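Local coordinates for protein periplasmic beta-glucosidase (Pseudomonas aeruginosa, PDB 6R5T) that probably hydrolyses terminal, non-reducing beta-D-glucosyl residues to release beta-D-glucose, as a periplasmic glycoside hydrolase of family 3, at residues 192-197 and 225-230; 178-183 and 203-208; 257-262 and 272-277; 128-133 and 563-568. The protein carries 1 engineered substitution. All blocks are in the same frame, centred on the assembly; numbering follows the deposited sequence.

Contact 1 of 4, residues 192-197 and 225-230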
loop_
_atom_site.group_PDB
_atom_site.type_symbol
_atom_site.label_atom_id
_atom_site.label_comp_id
_atom_site.label_asym_id
_atom_site.label_seq_id
_atom_site.Cartn_x
_atom_site.Cartn_y
_atom_site.Cartn_z
ATOM N N THR A 192 8.728 7.052 -0.418
ATOM C CA THR A 192 8.814 6.466 -1.759
ATOM C C THR A 192 7.476 6.371 -2.479
ATOM O O THR A 192 6.499 5.884 -1.909
ATOM C CB THR A 192 9.329 5.042 -1.552
ATOM O OG1 THR A 192 10.587 5.177 -0.883
ATOM C CG2 THR A 192 9.489 4.290 -2.852
ATOM N N VAL A 193 7.476 6.745 -3.759
ATOM C CA VAL A 193 6.330 6.543 -4.645
ATOM C C VAL A 193 6.779 5.693 -5.791
ATOM O O VAL A 193 7.795 6.007 -6.456
ATOM C CB VAL A 193 5.683 7.848 -5.125
ATOM C CG1 VAL A 193 4.584 7.580 -6.147
ATOM C CG2 VAL A 193 5.152 8.664 -3.945
ATOM N N ASP A 194 6.055 4.609 -5.993
ATOM C CA ASP A 194 6.440 3.651 -7.050
ATOM C C ASP A 194 5.168 3.246 -7.756
ATOM O O ASP A 194 4.253 2.768 -7.060
ATOM C CB ASP A 194 7.199 2.475 -6.449
ATOM C CG ASP A 194 7.693 1.536 -7.513
ATOM O OD1 ASP A 194 6.890 0.664 -7.957
ATOM O OD2 ASP A 194 8.846 1.710 -7.883
ATOM N N MET A 195 5.060 3.486 -9.063
ATOM C CA MET A 195 3.828 3.140 -9.770
ATOM C C MET A 195 4.118 2.988 -11.261
ATOM O O MET A 195 5.107 3.481 -11.760
ATOM C CB MET A 195 2.686 4.149 -9.535
ATOM C CG MET A 195 2.862 5.467 -10.160
ATOM S SD MET A 195 1.428 6.605 -10.022
ATOM C CE MET A 195 1.382 6.811 -8.235
ATOM N N SER A 196 3.233 2.271 -11.927
ATOM C CA SER A 196 3.343 2.061 -13.384
ATOM C C SER A 196 3.127 3.372 -14.135
ATOM O O SER A 196 2.397 4.286 -13.662
ATOM C CB SER A 196 2.361 0.992 -13.844
ATOM O OG SER A 196 1.018 1.523 -13.910
ATOM N N LEU A 197 3.625 3.414 -15.349
ATOM C CA LEU A 197 3.376 4.603 -16.169
ATOM C C LEU A 197 1.915 4.698 -16.553
ATOM O O LEU A 197 1.367 5.811 -16.561
ATOM C CB LEU A 197 4.342 4.641 -17.346
ATOM C CG LEU A 197 5.803 4.860 -16.933
ATOM C CD1 LEU A 197 6.731 4.679 -18.137
ATOM C CD2 LEU A 197 6.004 6.245 -16.309
ATOM N N THR A 225 10.622 10.550 -4.140
ATOM C CA THR A 225 11.065 9.810 -5.340
ATOM C C THR A 225 9.854 9.436 -6.181
ATOM O O THR A 225 8.733 9.168 -5.624
ATOM C CB THR A 225 11.889 8.571 -4.990
ATOM O OG1 THR A 225 11.112 7.699 -4.158
ATOM C CG2 THR A 225 13.176 8.907 -4.307
ATOM N N ILE A 226 10.072 9.338 -7.475
ATOM C CA ILE A 226 9.117 8.750 -8.450
ATOM C C ILE A 226 9.888 7.617 -9.109
ATOM O O ILE A 226 10.888 7.903 -9.797
ATOM C CB ILE A 226 8.647 9.780 -9.482
ATOM C CG1 ILE A 226 7.870 10.884 -8.782
ATOM C CG2 ILE A 226 7.893 9.113 -10.633
ATOM C CD1 ILE A 226 7.605 12.062 -9.668
ATOM N N ASN A 227 9.522 6.380 -8.806
ATOM C CA ASN A 227 10.191 5.211 -9.418
ATOM C C ASN A 227 11.711 5.333 -9.229
ATOM O O ASN A 227 12.511 5.052 -10.156
ATOM C CB ASN A 227 9.704 5.093 -10.863
ATOM C CG ASN A 227 8.226 4.820 -10.946
ATOM O OD1 ASN A 227 7.590 4.666 -9.925
ATOM N ND2 ASN A 227 7.681 4.715 -12.141
ATOM N N GLY A 228 12.148 5.735 -8.045
ATOM C CA GLY A 228 13.547 5.800 -7.671
ATOM C C GLY A 228 14.206 7.144 -7.836
ATOM O O GLY A 228 15.311 7.306 -7.273
ATOM N N VAL A 229 13.607 8.051 -8.586
ATOM C CA VAL A 229 14.255 9.357 -8.883
ATOM C C VAL A 229 13.489 10.456 -8.169
ATOM O O VAL A 229 12.374 10.753 -8.537
ATOM C CB VAL A 229 14.339 9.610 -10.392
ATOM C CG1 VAL A 229 15.105 10.905 -10.654
ATOM C CG2 VAL A 229 15.043 8.448 -11.055
ATOM N N PRO A 230 14.119 11.134 -7.196
ATOM C CA PRO A 230 13.508 12.321 -6.594
ATOM C C PRO A 230 12.993 13.276 -7.671
ATOM O O PRO A 230 13.698 13.576 -8.653
ATOM C CB PRO A 230 14.648 12.962 -5.795
ATOM C CG PRO A 230 15.547 11.812 -5.466
ATOM C CD PRO A 230 15.459 10.906 -6.674
HETATM O O HOH W 1 12.111 7.398 -1.463
HETATM O O HOH W 2 10.430 5.683 -5.758
#
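T192 reaches T225 through water: a single molecule lies 2.8 Å from T192 OG1 and 2.9 Å from T225 OG1. At V193 the backbones themselves meet. V193 N makes only a weak bond to T225 O, whereas V193 O accepts N227 N at 2.9 Å in a nearly straight bond (162°). A second water also donates to V193 O, accepts from G228 N and bonds T225 OG1, whose place between its own backbone N and carbonyl carbon (chi1 58°) brings it to both waters. The partner here is a two-residue beta hairpin of the TIM-barrel domain, its type I' turn running from I226 to V229 with N227 and G228 at the corners. D194 crosses the N227 side chain at about a right angle, with D194 CA 3.3 Å from N227 OD1, while its carboxylate bonds S196 of the second subunit. M195 then grips the N227 amide at both ends. M195 N donates to a lone pair of N227 OD1 at 2.9 Å, and N227 ND2 returns a bond of 2.9 Å to M195 O, close to the amide plane, fixing the rotation of the carboxamide. S196 follows as N-cap of helix 197-204, its OG bonded to R199 N.

Contact 2 of 4, residues 178-183 and 203-208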
loop_
_atom_site.group_PDB
_atom_site.type_symbol
_atom_site.label_atom_id
_atom_site.label_comp_id
_atom_site.label_asym_id
_atom_site.label_seq_id
_atom_site.Cartn_x
_atom_site.Cartn_y
_atom_site.Cartn_z
ATOM N N PHE A 178 4.353 18.622 -7.620
ATOM C CA PHE A 178 4.604 17.891 -8.885
ATOM C C PHE A 178 5.769 16.957 -8.616
ATOM O O PHE A 178 6.912 17.440 -8.479
ATOM C CB PHE A 178 4.908 18.930 -9.962
ATOM C CG PHE A 178 4.958 18.373 -11.349
ATOM C CD1 PHE A 178 3.856 17.781 -11.910
ATOM C CD2 PHE A 178 6.103 18.512 -12.124
ATOM C CE1 PHE A 178 3.882 17.323 -13.219
ATOM C CE2 PHE A 178 6.155 18.001 -13.417
ATOM C CZ PHE A 178 5.033 17.410 -13.975
ATOM N N ALA A 179 5.556 15.620 -8.509
ATOM C CA ALA A 179 4.285 14.942 -8.733
ATOM C C ALA A 179 4.214 13.697 -7.850
ATOM O O ALA A 179 5.240 13.154 -7.458
ATOM C CB ALA A 179 4.157 14.531 -10.189
ATOM N N LEU A 180 2.966 13.221 -7.687
ATOM C CA LEU A 180 2.610 11.889 -7.146
ATOM C C LEU A 180 2.777 11.829 -5.625
ATOM O O LEU A 180 2.759 10.724 -5.065
ATOM C CB LEU A 180 3.457 10.780 -7.782
ATOM C CG LEU A 180 3.635 10.786 -9.296
ATOM C CD1 LEU A 180 4.336 9.516 -9.729
ATOM C CD2 LEU A 180 2.333 10.992 -10.032
ATOM N N TYR A 181 2.937 12.974 -4.978
ATOM C CA TYR A 181 3.346 13.059 -3.563
ATOM C C TYR A 181 2.378 12.289 -2.647
ATOM O O TYR A 181 2.809 11.683 -1.662
ATOM C CB TYR A 181 3.434 14.541 -3.236
ATOM C CG TYR A 181 3.873 14.919 -1.852
ATOM C CD1 TYR A 181 4.882 14.287 -1.161
ATOM C CD2 TYR A 181 3.267 16.006 -1.268
ATOM C CE1 TYR A 181 5.216 14.690 0.136
ATOM C CE2 TYR A 181 3.627 16.461 -0.022
ATOM C CZ TYR A 181 4.580 15.780 0.700
ATOM O OH TYR A 181 4.892 16.235 1.958
ATOM N N GLY A 182 1.118 12.273 -2.986
ATOM C CA GLY A 182 0.083 11.629 -2.152
ATOM C C GLY A 182 0.057 10.117 -2.258
ATOM O O GLY A 182 -0.769 9.478 -1.569
ATOM N N ALA A 183 0.884 9.507 -3.137
ATOM C CA ALA A 183 0.995 8.031 -3.217
ATOM C C ALA A 183 2.103 7.467 -2.332
ATOM O O ALA A 183 2.504 6.285 -2.513
ATOM C CB ALA A 183 1.119 7.626 -4.678
ATOM N N ASP A 203 -4.247 8.387 -13.986
ATOM C CA ASP A 203 -4.916 8.723 -12.705
ATOM C C ASP A 203 -4.207 9.847 -11.936
ATOM O O ASP A 203 -4.911 10.605 -11.253
ATOM C CB ASP A 203 -4.959 7.495 -11.803
ATOM C CG ASP A 203 -5.799 6.353 -12.370
ATOM O OD1 ASP A 203 -6.749 6.640 -13.150
ATOM O OD2 ASP A 203 -5.516 5.230 -11.982
ATOM N N TYR A 204 -2.886 9.943 -11.957
ATOM C CA TYR A 204 -2.180 10.818 -10.982
ATOM C C TYR A 204 -1.702 12.104 -11.636
ATOM O O TYR A 204 -1.738 13.124 -10.945
ATOM C CB TYR A 204 -1.014 10.064 -10.354
ATOM C CG TYR A 204 -1.417 9.193 -9.201
ATOM C CD1 TYR A 204 -1.911 7.907 -9.381
ATOM C CD2 TYR A 204 -1.369 9.676 -7.906
ATOM C CE1 TYR A 204 -2.282 7.133 -8.297
ATOM C CE2 TYR A 204 -1.727 8.918 -6.817
ATOM C CZ TYR A 204 -2.225 7.635 -7.018
ATOM O OH TYR A 204 -2.615 6.910 -5.930
ATOM N N LEU A 205 -1.308 12.095 -12.901
ATOM C CA LEU A 205 -0.759 13.311 -13.543
ATOM C C LEU A 205 -1.834 14.290 -14.029
ATOM O O LEU A 205 -1.535 15.474 -14.090
ATOM C CB LEU A 205 0.172 12.924 -14.685
ATOM C CG LEU A 205 1.496 12.317 -14.270
ATOM C CD1 LEU A 205 2.223 11.763 -15.503
ATOM C CD2 LEU A 205 2.355 13.333 -13.542
ATOM N N PRO A 206 -3.058 13.896 -14.453
ATOM C CA PRO A 206 -4.002 14.848 -15.034
ATOM C C PRO A 206 -4.293 16.116 -14.234
ATOM O O PRO A 206 -4.451 17.184 -14.870
ATOM C CB PRO A 206 -5.260 14.028 -15.316
ATOM C CG PRO A 206 -4.707 12.662 -15.585
ATOM C CD PRO A 206 -3.563 12.507 -14.605
ATOM N N PRO A 207 -4.355 16.118 -12.879
ATOM C CA PRO A 207 -4.601 17.382 -12.180
ATOM C C PRO A 207 -3.506 18.443 -12.359
ATOM O O PRO A 207 -3.823 19.623 -12.454
ATOM C CB PRO A 207 -4.728 16.984 -10.717
ATOM C CG PRO A 207 -5.174 15.527 -10.831
ATOM C CD PRO A 207 -4.390 14.947 -11.987
ATOM N N TYR A 208 -2.272 17.989 -12.471
ATOM C CA TYR A 208 -1.166 18.954 -12.693
ATOM C C TYR A 208 -1.269 19.507 -14.105
ATOM O O TYR A 208 -1.111 20.726 -14.278
ATOM C CB TYR A 208 0.207 18.345 -12.456
ATOM C CG TYR A 208 0.350 17.605 -11.164
ATOM C CD1 TYR A 208 0.494 18.227 -9.940
ATOM C CD2 TYR A 208 0.422 16.239 -11.194
ATOM C CE1 TYR A 208 0.572 17.500 -8.762
ATOM C CE2 TYR A 208 0.541 15.490 -10.036
ATOM C CZ TYR A 208 0.614 16.111 -8.811
ATOM O OH TYR A 208 0.768 15.361 -7.664
HETATM O O HOH W 3 -2.618 7.792 -3.183
#
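L180 and L205 meet at the apolar centre, L180 CD2 lying 4.2 Å from L205 CD2. The same L205 methyl also touches A179 CB, at 4.0 Å, and approaches the F178 ring. L180 CD2 lies in addition 3.5 Å from Y204 CB, where the two side chains cross at about a right angle. Next to this cluster stands a T-shaped aromatic pair: the edge of F178 is directed at a face of Y208, with ring centroids 5.3 Å apart and planes 75° apart. With CG of F178 anti to the backbone N (chi1 -170°), the ring swings across to helix 206-213 and sets F178 CD1 3.6 Å from Y208 CG. A179 CB packs on the same tyrosine nearer its hydroxyl end.

Farther out, A183 CB rests 3.8 Å from Y204 CE2, where the apolar patch gives way to polar atoms. A water in the plane of the Y204 ring, at its edge, bonds Y204 OH and donates to G182 O. The other tyrosine hydroxyl is more directly engaged: L180 N donates to Y208 OH at 3.1 Å (155°), and D128 OD1 makes a second hydrogen bond to that oxygen, so the buried phenol is held from two directions. D128 in turn bonds H177, a residue of the glycan pocket. A cis peptide joins F178 to A179 just after K176 and H177 of that pocket, at the C-terminal end of TIM-barrel strand 172-178, which leads to the sugar-binding site.

Contact 3 of 4, residues 257-262 and 272-277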
loop_
_atom_site.group_PDB
_atom_site.type_symbol
_atom_site.label_atom_id
_atom_site.label_comp_id
_atom_site.label_asym_id
_atom_site.label_seq_id
_atom_site.Cartn_x
_atom_site.Cartn_y
_atom_site.Cartn_z
ATOM N N GLY A 257 14.327 23.143 0.995
ATOM C CA GLY A 257 15.507 22.310 1.238
ATOM C C GLY A 257 15.589 21.077 0.313
ATOM O O GLY A 257 16.370 20.183 0.571
ATOM N N ALA A 258 14.756 21.016 -0.721
ATOM C CA ALA A 258 14.645 19.822 -1.599
ATOM C C ALA A 258 15.946 19.571 -2.372
ATOM O O ALA A 258 16.287 18.404 -2.598
ATOM C CB ALA A 258 13.504 20.008 -2.560
ATOM N N VAL A 259 16.629 20.620 -2.823
ATOM C CA VAL A 259 17.902 20.397 -3.563
ATOM C C VAL A 259 18.896 19.712 -2.629
ATOM O O VAL A 259 19.503 18.690 -2.971
ATOM C CB VAL A 259 18.445 21.698 -4.173
ATOM C CG1 VAL A 259 19.776 21.433 -4.826
ATOM C CG2 VAL A 259 17.433 22.325 -5.136
ATOM N N LYS A 260 19.089 20.232 -1.424
ATOM C CA LYS A 260 20.030 19.591 -0.493
ATOM C C LYS A 260 19.600 18.178 -0.120
ATOM O O LYS A 260 20.460 17.307 0.085
ATOM C CB LYS A 260 20.124 20.521 0.719
ATOM C CG LYS A 260 21.137 20.071 1.736
ATOM C CD LYS A 260 21.312 21.090 2.866
ATOM C CE LYS A 260 22.312 20.573 3.876
ATOM N NZ LYS A 260 22.567 21.551 4.964
ATOM N N GLU A 261 18.283 17.916 -0.053
ATOM C CA GLU A 261 17.762 16.568 0.284
ATOM C C GLU A 261 18.177 15.521 -0.759
ATOM O O GLU A 261 18.085 14.319 -0.479
ATOM C CB GLU A 261 16.240 16.545 0.456
ATOM C CG GLU A 261 15.782 17.237 1.721
ATOM C CD GLU A 261 14.259 17.271 1.904
ATOM O OE1 GLU A 261 13.559 16.448 1.285
ATOM O OE2 GLU A 261 13.789 18.161 2.654
ATOM N N LEU A 262 18.598 15.912 -1.953
ATOM C CA LEU A 262 19.140 14.886 -2.915
ATOM C C LEU A 262 20.286 14.087 -2.325
ATOM O O LEU A 262 20.507 12.948 -2.738
ATOM C CB LEU A 262 19.543 15.550 -4.220
ATOM C CG LEU A 262 18.404 16.197 -4.978
ATOM C CD1 LEU A 262 18.907 16.958 -6.204
ATOM C CD2 LEU A 262 17.355 15.184 -5.410
ATOM N N ARG A 272 27.355 20.283 -4.203
ATOM C CA ARG A 272 27.721 20.683 -5.572
ATOM C C ARG A 272 27.002 19.787 -6.582
ATOM O O ARG A 272 26.412 20.270 -7.531
ATOM C CB ARG A 272 29.237 20.554 -5.691
ATOM C CG ARG A 272 29.811 20.945 -7.027
ATOM C CD ARG A 272 31.339 20.896 -6.935
ATOM N NE ARG A 272 31.839 21.359 -8.207
ATOM C CZ ARG A 272 32.887 22.182 -8.381
ATOM N NH1 ARG A 272 33.604 22.629 -7.351
ATOM N NH2 ARG A 272 33.207 22.527 -9.620
ATOM N N ASP A 273 27.103 18.479 -6.369
ATOM C CA ASP A 273 26.463 17.497 -7.293
ATOM C C ASP A 273 24.944 17.619 -7.156
ATOM O O ASP A 273 24.271 17.536 -8.167
ATOM C CB ASP A 273 26.973 16.089 -7.006
ATOM C CG ASP A 273 28.433 15.903 -7.389
ATOM O OD1 ASP A 273 28.961 16.745 -8.177
ATOM O OD2 ASP A 273 29.055 14.943 -6.874
ATOM N N ALA A 274 24.412 17.874 -5.965
ATOM C CA ALA A 274 22.948 18.051 -5.834
ATOM C C ALA A 274 22.466 19.245 -6.660
ATOM O O ALA A 274 21.434 19.179 -7.397
ATOM C CB ALA A 274 22.584 18.176 -4.388
ATOM N N THR A 275 23.221 20.358 -6.600
ATOM C CA THR A 275 22.843 21.577 -7.324
ATOM C C THR A 275 22.825 21.301 -8.839
ATOM O O THR A 275 21.889 21.720 -9.555
ATOM C CB THR A 275 23.854 22.684 -6.980
ATOM O OG1 THR A 275 23.809 22.930 -5.574
ATOM C CG2 THR A 275 23.538 23.937 -7.746
ATOM N N ARG A 276 23.858 20.585 -9.327
ATOM C CA ARG A 276 23.959 20.252 -10.767
ATOM C C ARG A 276 22.715 19.440 -11.197
ATOM O O ARG A 276 22.072 19.776 -12.198
ATOM C CB ARG A 276 25.244 19.478 -11.052
ATOM C CG ARG A 276 25.331 19.145 -12.528
ATOM C CD ARG A 276 26.450 18.229 -12.983
ATOM N NE ARG A 276 26.839 17.285 -11.950
ATOM C CZ ARG A 276 26.327 16.071 -11.781
ATOM N NH1 ARG A 276 25.373 15.611 -12.578
ATOM N NH2 ARG A 276 26.775 15.328 -10.787
ATOM N N LEU A 277 22.372 18.443 -10.393
ATOM C CA LEU A 277 21.223 17.559 -10.738
ATOM C C LEU A 277 19.942 18.388 -10.806
ATOM O O LEU A 277 19.183 18.214 -11.747
ATOM C CB LEU A 277 21.097 16.442 -9.716
ATOM C CG LEU A 277 22.195 15.400 -9.743
ATOM C CD1 LEU A 277 22.054 14.428 -8.586
ATOM C CD2 LEU A 277 22.204 14.663 -11.068
#
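V259 and A274 meet where the short, weakly bonded helix 258-261 abuts helix 271-281. This pair of helices, joined by a loop, belongs to the TIM-barrel domain and lies in the connection between the parallel strands 251-253 and 286-287. The tight part illustrates how a small residue lets helices come close: A274, whose CA is the nearest to that of L262 across the contact, has its CB 3.4 Å from V259 O and 4.0 Å from L262 CB. V259 CG1, anti to its backbone N (chi1 176°), lies alongside the backbone of the second helix, 4.0 Å from T275 CA. L262 reaches along the neighbouring turn, placing L262 CD1 3.6 Å from A274 O and 4.2 Å from L277 CB. No hydrogen bond links the two segments; the join is made by apolar side chains against one another and against backbone.

The remaining faces have different business. T275 turns away, with OG1 bonded to E271 O in its own helix and the side chain packed on helix 291-301. K260, fully extended and exposed, makes a long, weak ion pair with E271. E261, on the same short helix, points away from helix 271-281 and forms a salt bridge with R585 of the second subunit. R272 pairs with E304. Farther from V259 and L262, D273 and R276 make a loose pair within their own helix: D273 OD1 lies in plane at the guanidinium edge, but R276 NH2 stays 3.7 Å from D273 OD1.

Contact 4 of 4, residues 128-133 and 563-568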
loop_
_atom_site.group_PDB
_atom_site.type_symbol
_atom_site.label_atom_id
_atom_site.label_comp_id
_atom_site.label_asym_id
_atom_site.label_seq_id
_atom_site.Cartn_x
_atom_site.Cartn_y
_atom_site.Cartn_z
ATOM N N ASP A 128 -2.714 16.828 -5.531
ATOM C CA ASP A 128 -2.244 15.435 -5.460
ATOM C C ASP A 128 -3.443 14.514 -5.216
ATOM O O ASP A 128 -4.208 14.770 -4.297
ATOM C CB ASP A 128 -1.213 15.283 -4.366
ATOM C CG ASP A 128 -0.087 16.297 -4.396
ATOM O OD1 ASP A 128 0.388 16.569 -5.492
ATOM O OD2 ASP A 128 0.292 16.748 -3.333
ATOM N N ILE A 129 -3.626 13.467 -6.037
ATOM C CA ILE A 129 -4.630 12.414 -5.784
ATOM C C ILE A 129 -4.244 11.688 -4.506
ATOM O O ILE A 129 -3.073 11.295 -4.327
ATOM C CB ILE A 129 -4.640 11.465 -6.998
ATOM C CG1 ILE A 129 -5.166 12.229 -8.208
ATOM C CG2 ILE A 129 -5.395 10.185 -6.776
ATOM C CD1 ILE A 129 -6.577 12.674 -8.081
ATOM N N THR A 130 -5.247 11.387 -3.677
ATOM C CA THR A 130 -5.018 10.660 -2.408
ATOM C C THR A 130 -5.937 9.440 -2.289
ATOM O O THR A 130 -7.138 9.587 -2.263
ATOM C CB THR A 130 -5.187 11.556 -1.189
ATOM O OG1 THR A 130 -6.504 12.119 -1.214
ATOM C CG2 THR A 130 -4.121 12.643 -1.201
ATOM N N ARG A 131 -5.310 8.269 -2.259
ATOM C CA ARG A 131 -6.021 6.985 -2.064
ATOM C C ARG A 131 -5.663 6.340 -0.711
ATOM O O ARG A 131 -6.239 5.242 -0.392
ATOM C CB ARG A 131 -5.677 6.028 -3.193
ATOM C CG ARG A 131 -6.206 6.470 -4.545
ATOM C CD ARG A 131 -5.765 5.521 -5.642
ATOM N NE ARG A 131 -6.467 5.853 -6.882
ATOM C CZ ARG A 131 -6.175 5.343 -8.060
ATOM N NH1 ARG A 131 -5.217 4.421 -8.176
ATOM N NH2 ARG A 131 -6.894 5.690 -9.094
ATOM N N ASP A 132 -4.808 6.964 0.078
ATOM C CA ASP A 132 -4.319 6.385 1.346
ATOM C C ASP A 132 -4.658 7.360 2.451
ATOM O O ASP A 132 -3.988 8.352 2.637
ATOM C CB ASP A 132 -2.832 6.084 1.287
ATOM C CG ASP A 132 -2.300 5.280 2.465
ATOM O OD1 ASP A 132 -2.810 5.451 3.615
ATOM O OD2 ASP A 132 -1.397 4.424 2.177
ATOM N N ALA A 133 -5.704 7.019 3.210
ATOM C CA ALA A 133 -6.226 7.899 4.266
ATOM C C ALA A 133 -5.208 8.148 5.396
ATOM O O ALA A 133 -5.417 9.052 6.192
ATOM C CB ALA A 133 -7.504 7.271 4.824
ATOM N N LEU A 563 -19.095 12.936 0.019
ATOM C CA LEU A 563 -17.687 12.515 0.153
ATOM C C LEU A 563 -16.990 12.536 -1.187
ATOM O O LEU A 563 -17.568 12.046 -2.172
ATOM C CB LEU A 563 -17.572 11.139 0.782
ATOM C CG LEU A 563 -18.211 11.017 2.154
ATOM C CD1 LEU A 563 -18.038 9.599 2.637
ATOM C CD2 LEU A 563 -17.630 12.024 3.160
ATOM N N THR A 564 -15.725 12.964 -1.201
ATOM C CA THR A 564 -14.878 12.799 -2.415
ATOM C C THR A 564 -13.731 11.821 -2.153
ATOM O O THR A 564 -12.802 11.741 -2.966
ATOM C CB THR A 564 -14.312 14.139 -2.886
ATOM O OG1 THR A 564 -13.388 14.663 -1.920
ATOM C CG2 THR A 564 -15.438 15.127 -3.172
ATOM N N MET A 565 -13.753 11.181 -0.996
ATOM C CA MET A 565 -12.777 10.108 -0.676
ATOM C C MET A 565 -13.554 9.057 0.101
ATOM O O MET A 565 -14.393 9.400 0.965
ATOM C CB MET A 565 -11.636 10.705 0.131
ATOM C CG MET A 565 -10.436 9.800 0.269
ATOM S SD MET A 565 -9.023 10.769 0.876
ATOM C CE MET A 565 -7.852 9.432 1.070
ATOM N N SER A 566 -13.309 7.814 -0.226
ATOM C CA SER A 566 -13.967 6.627 0.382
ATOM C C SER A 566 -13.544 6.541 1.851
ATOM O O SER A 566 -12.372 6.803 2.155
ATOM C CB SER A 566 -13.521 5.426 -0.394
ATOM O OG SER A 566 -14.053 5.470 -1.706
ATOM N N PHE A 567 -14.456 6.190 2.765
ATOM C CA PHE A 567 -14.123 6.042 4.195
ATOM C C PHE A 567 -13.939 4.563 4.482
ATOM O O PHE A 567 -14.915 3.804 4.394
ATOM C CB PHE A 567 -15.200 6.642 5.088
ATOM C CG PHE A 567 -15.070 8.125 5.315
ATOM C CD1 PHE A 567 -14.696 9.003 4.319
ATOM C CD2 PHE A 567 -15.370 8.666 6.556
ATOM C CE1 PHE A 567 -14.573 10.369 4.542
ATOM C CE2 PHE A 567 -15.305 10.038 6.752
ATOM C CZ PHE A 567 -14.878 10.896 5.776
ATOM N N PRO A 568 -12.708 4.118 4.786
ATOM C CA PRO A 568 -12.455 2.709 4.996
ATOM C C PRO A 568 -13.140 2.288 6.285
ATOM O O PRO A 568 -13.217 3.090 7.199
ATOM C CB PRO A 568 -10.940 2.577 5.190
ATOM C CG PRO A 568 -10.376 3.881 4.701
ATOM C CD PRO A 568 -11.461 4.918 4.901
#
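M565, A133 and T130 carry most of this contact, and M565 does so with a single long arm. Its CG stands anti to the backbone N (chi1 -167°) and the chain continues extended, so that the thioether projects straight into the loop 128-133. There it crosses the T130 side chain at about a right angle: M565 SD lies 3.5 Å from T130 OG1, and the terminal methyl, M565 CE, lies 3.4 Å from T130 O. That carbonyl oxygen is buried without a hydrogen-bond partner in the model, whereas T130 OG1 has a weak hydrogen bond to G143 O. A133 N is 3.9 Å from M565 CE, A133 CB meets M565 CE at 4.3 Å, and A133 CB also faces the proline ring, 4.4 Å from P568 CG. One methionine thus spans four residues of backbone with no direct hydrogen bond between the segments. Both segments are loops, and they join the N-terminal TIM-barrel domain to the C-terminal domain of the family 3 fold. The first lies between strand 121-122 and helix 146-161, against which I129 packs; the second lies between helix 545-553 and strand 619-626, its T564 touching helices 91-95 and 146-161.

How the contacts relate
The four contacts, all largely buried, differ mainly in what they join. Contacts 1, 2 and 3 lie within the barrel domain; contact 4 couples it to the C-terminal domain, setting a methionine against loop backbone. Contact 1 is polar and backbone-rich and borders the second subunit; contact 2 is aromatic and sits deeper, near the glycan; contact 3, its centre about 28 Å from the centre of the chain, packs apolar side chains on one another and on backbone. Neither contact 3 nor contact 4 has a hydrogen bond across it. Helix 197-204 serves contacts 1 and 2, where M195 SD packs on Y204 CD1. D203 and R131 link contacts 2 and 4; P230 CB touches L262 CD2 between contacts 1 and 3.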